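Local coordinates for protein type C neurotoxin (Clostridium botulinum, PDB 3PME) that probably binds ganglioside and phospholipid on nerve-cell membranes, as the receptor-binding domain of a mosaic C/D botulinum neurotoxin, at residues D80-H85 and F125-S130; S98-C103 and I109-Q114. One frame throughout, in Å; residues are numbered along the deposited sequence.

Contact 1: residues D80-H85 and F125-S130; sequences DLTNSH and FDYSES
Thr-82 is the residue of 80-85 that does the touching here, and it meets Tyr-127 and Ser-128 in the turn that follows strand 120-126. Along the short helix, Asp-80 comes first, its carbonyl taken by Gln-191 NE2, and Leu-81 follows, its backbone N bonded to Ser-78 OG. Thr-82 then turns its side chain to the other segment, and its two branches do different work. The hydroxyl lies beside its own backbone N, chi1 -62°, and receives the phenol of Tyr-127, with OH to Thr-82 OG1 at 2.8 Å. The two side chains approach from opposite directions, and OG1 sits at the edge of the tyrosine ring, in its plane. Tyr-127 arrives there with its ring between its own backbone N and carbonyl carbon, chi1 70°. The methyl branch of Thr-82 points at Ser-128 instead: CG2 is 3.5 Å from Ser-128 CB, a tight carbon pair, and 3.4 Å from Ser-128 OG. The same methyl lies 3.6 Å from Tyr-127 CE1, so it fills the angle between the two side chains. Past Thr-82, Ser-84 N bonds back to Leu-81 O and closes one turn of chain. Behind Ser-128 an Asx motif shapes the other segment: Glu-129 N reaches Asp-126 OD1 at 2.9 Å from above the carboxylate plane, and Ser-128 N adds a weak bond. The chemistry implies a short hydrogen-bond chain: Thr-82 OG1 accepts from Tyr-127 OH and donates to the carbonyl Ser-78 O. Ser-128 OG has its own partner in Leu-131 N, so all three buried hydroxyls are bonded, and the methyl packing probably helps to fix the rotation of Thr-82.

Contact 2: residues S98-C103 and I109-Q114; sequences SGWKLC and IEWILQ
Trp-100 and Trp-111 make the closest apolar side-chain meeting of this hairpin, with Trp-100 CE3 only 3.3 Å from Trp-111 CH2. Their six-membered rings are nearly parallel, planes at 19°, but slid so far apart (centroids 4.8 Å) that they barely overlap. Trp-100 gets there with its indole between backbone N and carbonyl carbon (chi1 57°), whereas CG of Trp-111 is anti to the backbone N (chi1 167°). Leu-113 CD1 joins the same face, against Trp-100 CB at 4.1 Å. On the other face of the hairpin, Lys-101 and Ile-112 lie side by side, pointing the same way, with Lys-101 CG to Ile-112 CB at 3.9 Å.

The ladder beneath sets this register: the pairs Gly-99 with Gln-114, Lys-101 with Ile-112 and Cys-103 with Glu-110 each trade two backbone bonds, while Trp-100 with Leu-113 and Leu-102 with Trp-111 are non-hydrogen-bonded pairs. At the open end Gln-114 O is gripped twice, by Gly-99 N and by Ser-98 OG at 2.7 Å; Lys-174 N in turn bonds to that hydroxyl. Glu-110 is held by a salt bridge to Arg-105. Further out, Trp-111 packs on Val-71 and Ile-145, from strands 68-77 and 141-148 of the other sheet. An antiparallel hairpin with one face turned into a core between two sheets fits the concanavalin-like beta-sandwich of the N-terminal receptor-binding family.

How the contacts relate
Starting from the N terminus, strand 68-77 leads into helix 79-82, where the first half of contact 1 lies. The chain then enters the five-stranded sheet, and contact 2 closes a small loop between neighbouring strands 100-105 and 108-114. After strand 120-126 pairs with 108-114, the chain meets 80-85 again, closing a longer loop within which contact 2 is wholly nested; the two do not cross. They join directly too: Phe-125 N probably hydrogen-bonds Ile-109 O (2.9 Å), and the Tyr-127 ring packs on Ile-109. Contact 1 thus joins the outgoing and the returning connection between the two sheets, while contact 2 pairs strands within the second.

Contact 1: residues D80-H85 and F125-S130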
# COMPACT_ATOMS: atom_id res chain seq x y z
N ASP A 80 8.22 10.52 8.48
CA ASP A 80 9.13 11.12 9.46
C ASP A 80 10.06 10.09 10.10
O ASP A 80 11.20 10.40 10.43
CB ASP A 80 8.37 11.91 10.53
CG ASP A 80 7.89 13.27 10.03
OD1 ASP A 80 7.88 13.48 8.81
OD2 ASP A 80 7.52 14.11 10.87
N LEU A 81 9.57 8.86 10.28
CA LEU A 81 10.41 7.81 10.85
C LEU A 81 11.41 7.35 9.79
O LEU A 81 12.58 7.11 10.09
CB LEU A 81 9.56 6.65 11.34
CG LEU A 81 10.27 5.51 12.05
CD1 LEU A 81 11.23 6.08 13.08
CD2 LEU A 81 9.23 4.62 12.71
N THR A 82 10.95 7.25 8.55
CA THR A 82 11.79 6.83 7.43
C THR A 82 12.94 7.80 7.18
O THR A 82 14.06 7.40 6.87
CB THR A 82 10.95 6.69 6.15
OG1 THR A 82 9.96 5.67 6.35
CG2 THR A 82 11.83 6.31 4.95
N ASN A 83 12.64 9.09 7.34
CA ASN A 83 13.60 10.17 7.10
C ASN A 83 14.71 10.22 8.15
O ASN A 83 15.77 10.82 7.92
CB ASN A 83 12.86 11.51 7.06
CG ASN A 83 13.76 12.68 6.73
OD1 ASN A 83 14.44 12.68 5.70
ND2 ASN A 83 13.77 13.69 7.60
N SER A 84 14.48 9.60 9.29
CA SER A 84 15.45 9.61 10.38
C SER A 84 16.71 8.79 10.07
O SER A 84 16.63 7.66 9.56
CB SER A 84 14.80 9.10 11.66
OG SER A 84 15.73 9.09 12.73
N HIS A 85 17.87 9.35 10.39
CA HIS A 85 19.13 8.66 10.18
C HIS A 85 19.39 7.64 11.28
O HIS A 85 20.29 6.80 11.17
CB HIS A 85 20.29 9.66 10.16
CG HIS A 85 20.30 10.56 8.96
ND1 HIS A 85 19.61 11.75 8.92
CD2 HIS A 85 20.92 10.44 7.76
CE1 HIS A 85 19.81 12.33 7.74
NE2 HIS A 85 20.59 11.55 7.02
N PHE A 125 17.48 -3.91 3.69
CA PHE A 125 16.75 -3.50 2.49
C PHE A 125 16.42 -2.01 2.56
O PHE A 125 15.78 -1.55 3.51
CB PHE A 125 15.47 -4.32 2.34
CG PHE A 125 14.63 -3.92 1.15
CD1 PHE A 125 15.07 -4.18 -0.14
CD2 PHE A 125 13.41 -3.29 1.33
CE1 PHE A 125 14.30 -3.82 -1.23
CE2 PHE A 125 12.64 -2.91 0.23
CZ PHE A 125 13.08 -3.18 -1.04
N ASP A 126 16.87 -1.28 1.55
CA ASP A 126 16.57 0.15 1.44
C ASP A 126 15.17 0.34 0.87
O ASP A 126 14.98 0.34 -0.35
CB ASP A 126 17.62 0.80 0.54
CG ASP A 126 17.42 2.30 0.38
OD1 ASP A 126 16.41 2.84 0.87
OD2 ASP A 126 18.28 2.95 -0.26
N TYR A 127 14.19 0.51 1.74
CA TYR A 127 12.82 0.65 1.27
C TYR A 127 12.52 2.10 0.92
O TYR A 127 11.57 2.36 0.21
CB TYR A 127 11.82 0.11 2.31
CG TYR A 127 11.74 0.97 3.54
CD1 TYR A 127 10.88 2.06 3.58
CD2 TYR A 127 12.52 0.71 4.65
CE1 TYR A 127 10.81 2.87 4.71
CE2 TYR A 127 12.47 1.52 5.77
CZ TYR A 127 11.61 2.60 5.79
OH TYR A 127 11.57 3.39 6.90
N SER A 128 13.35 3.03 1.39
CA SER A 128 13.08 4.47 1.21
C SER A 128 13.47 4.99 -0.17
O SER A 128 12.72 5.75 -0.78
CB SER A 128 13.83 5.28 2.27
OG SER A 128 13.62 6.68 2.09
N GLU A 129 14.64 4.59 -0.64
CA GLU A 129 15.20 5.15 -1.87
C GLU A 129 15.19 6.68 -1.84
O GLU A 129 14.72 7.33 -2.78
CB GLU A 129 14.42 4.65 -3.09
CG GLU A 129 14.48 3.14 -3.27
CD GLU A 129 13.57 2.65 -4.37
OE1 GLU A 129 13.27 3.44 -5.29
OE2 GLU A 129 13.16 1.48 -4.32
N SER A 130 15.71 7.25 -0.75
CA SER A 130 15.77 8.70 -0.55
C SER A 130 14.39 9.35 -0.60
O SER A 130 14.22 10.41 -1.21
CB SER A 130 16.71 9.35 -1.58
OG SER A 130 18.04 8.89 -1.41

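Contact 2: residues S98-C103 and I109-Q114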
# COMPACT_ATOMS: atom_id res chain seq x y z
N SER A 98 22.04 -13.04 22.46
CA SER A 98 21.75 -13.86 21.29
C SER A 98 20.25 -13.89 20.95
O SER A 98 19.40 -13.75 21.83
CB SER A 98 22.32 -15.27 21.51
OG SER A 98 22.22 -16.08 20.35
N GLY A 99 19.94 -14.06 19.67
CA GLY A 99 18.57 -14.17 19.20
C GLY A 99 18.43 -13.43 17.89
O GLY A 99 19.35 -13.39 17.08
N TRP A 100 17.27 -12.84 17.67
CA TRP A 100 17.04 -12.07 16.44
C TRP A 100 16.32 -10.78 16.75
O TRP A 100 15.69 -10.65 17.80
CB TRP A 100 16.23 -12.89 15.42
CG TRP A 100 14.89 -13.36 15.94
CD1 TRP A 100 14.62 -14.51 16.62
CD2 TRP A 100 13.63 -12.68 15.81
NE1 TRP A 100 13.28 -14.59 16.92
CE2 TRP A 100 12.65 -13.48 16.42
CE3 TRP A 100 13.25 -11.47 15.22
CZ2 TRP A 100 11.30 -13.11 16.47
CZ3 TRP A 100 11.91 -11.10 15.26
CH2 TRP A 100 10.95 -11.92 15.89
N LYS A 101 16.43 -9.81 15.84
CA LYS A 101 15.64 -8.58 15.96
C LYS A 101 15.43 -7.95 14.59
O LYS A 101 16.12 -8.25 13.62
CB LYS A 101 16.31 -7.58 16.92
CG LYS A 101 17.68 -7.08 16.47
CD LYS A 101 18.21 -6.00 17.41
CE LYS A 101 19.64 -5.65 17.07
NZ LYS A 101 20.23 -4.67 18.03
N LEU A 102 14.41 -7.10 14.51
CA LEU A 102 14.16 -6.28 13.34
C LEU A 102 14.33 -4.82 13.73
O LEU A 102 13.76 -4.37 14.73
CB LEU A 102 12.74 -6.48 12.82
CG LEU A 102 12.36 -5.68 11.57
CD1 LEU A 102 13.05 -6.26 10.34
CD2 LEU A 102 10.85 -5.66 11.39
N CYS A 103 15.10 -4.09 12.94
CA CYS A 103 15.31 -2.66 13.16
C CYS A 103 14.96 -1.85 11.92
O CYS A 103 14.89 -2.37 10.81
CB CYS A 103 16.76 -2.36 13.51
SG CYS A 103 17.42 -3.32 14.87
N ILE A 109 15.13 -1.29 6.34
CA ILE A 109 14.79 -2.30 7.34
C ILE A 109 15.93 -3.29 7.42
O ILE A 109 16.57 -3.61 6.41
CB ILE A 109 13.46 -3.04 7.06
CG1 ILE A 109 13.46 -3.69 5.68
CG2 ILE A 109 12.27 -2.12 7.21
CD1 ILE A 109 12.43 -4.80 5.56
N GLU A 110 16.20 -3.76 8.64
CA GLU A 110 17.34 -4.65 8.87
C GLU A 110 16.94 -5.79 9.79
O GLU A 110 16.40 -5.57 10.88
CB GLU A 110 18.52 -3.87 9.46
CG GLU A 110 19.79 -4.72 9.58
CD GLU A 110 21.01 -3.92 10.03
OE1 GLU A 110 20.84 -2.78 10.50
OE2 GLU A 110 22.15 -4.44 9.91
N TRP A 111 17.21 -7.01 9.34
CA TRP A 111 16.95 -8.21 10.12
C TRP A 111 18.28 -8.74 10.61
O TRP A 111 19.20 -8.93 9.82
CB TRP A 111 16.24 -9.26 9.27
CG TRP A 111 16.20 -10.64 9.89
CD1 TRP A 111 17.14 -11.62 9.77
CD2 TRP A 111 15.16 -11.18 10.70
NE1 TRP A 111 16.75 -12.74 10.46
CE2 TRP A 111 15.54 -12.50 11.04
CE3 TRP A 111 13.94 -10.69 11.17
CZ2 TRP A 111 14.74 -13.33 11.83
CZ3 TRP A 111 13.14 -11.52 11.95
CH2 TRP A 111 13.55 -12.82 12.27
N ILE A 112 18.36 -8.97 11.91
CA ILE A 112 19.62 -9.31 12.55
C ILE A 112 19.50 -10.64 13.27
O ILE A 112 18.52 -10.88 13.97
CB ILE A 112 20.01 -8.22 13.58
CG1 ILE A 112 20.33 -6.91 12.86
CG2 ILE A 112 21.18 -8.69 14.46
CD1 ILE A 112 21.76 -6.79 12.44
N LEU A 113 20.50 -11.50 13.08
CA LEU A 113 20.59 -12.78 13.78
C LEU A 113 21.93 -12.79 14.50
O LEU A 113 22.97 -12.57 13.88
CB LEU A 113 20.52 -13.96 12.81
CG LEU A 113 20.48 -15.35 13.47
CD1 LEU A 113 19.17 -15.53 14.23
CD2 LEU A 113 20.64 -16.47 12.42
N GLN A 114 21.90 -13.05 15.81
CA GLN A 114 23.10 -12.86 16.62
C GLN A 114 23.40 -14.09 17.47
O GLN A 114 22.53 -14.61 18.16
CB GLN A 114 22.92 -11.63 17.51
CG GLN A 114 24.11 -11.30 18.37
CD GLN A 114 24.00 -9.88 18.88
OE1 GLN A 114 24.02 -8.93 18.10
NE2 GLN A 114 23.87 -9.73 20.19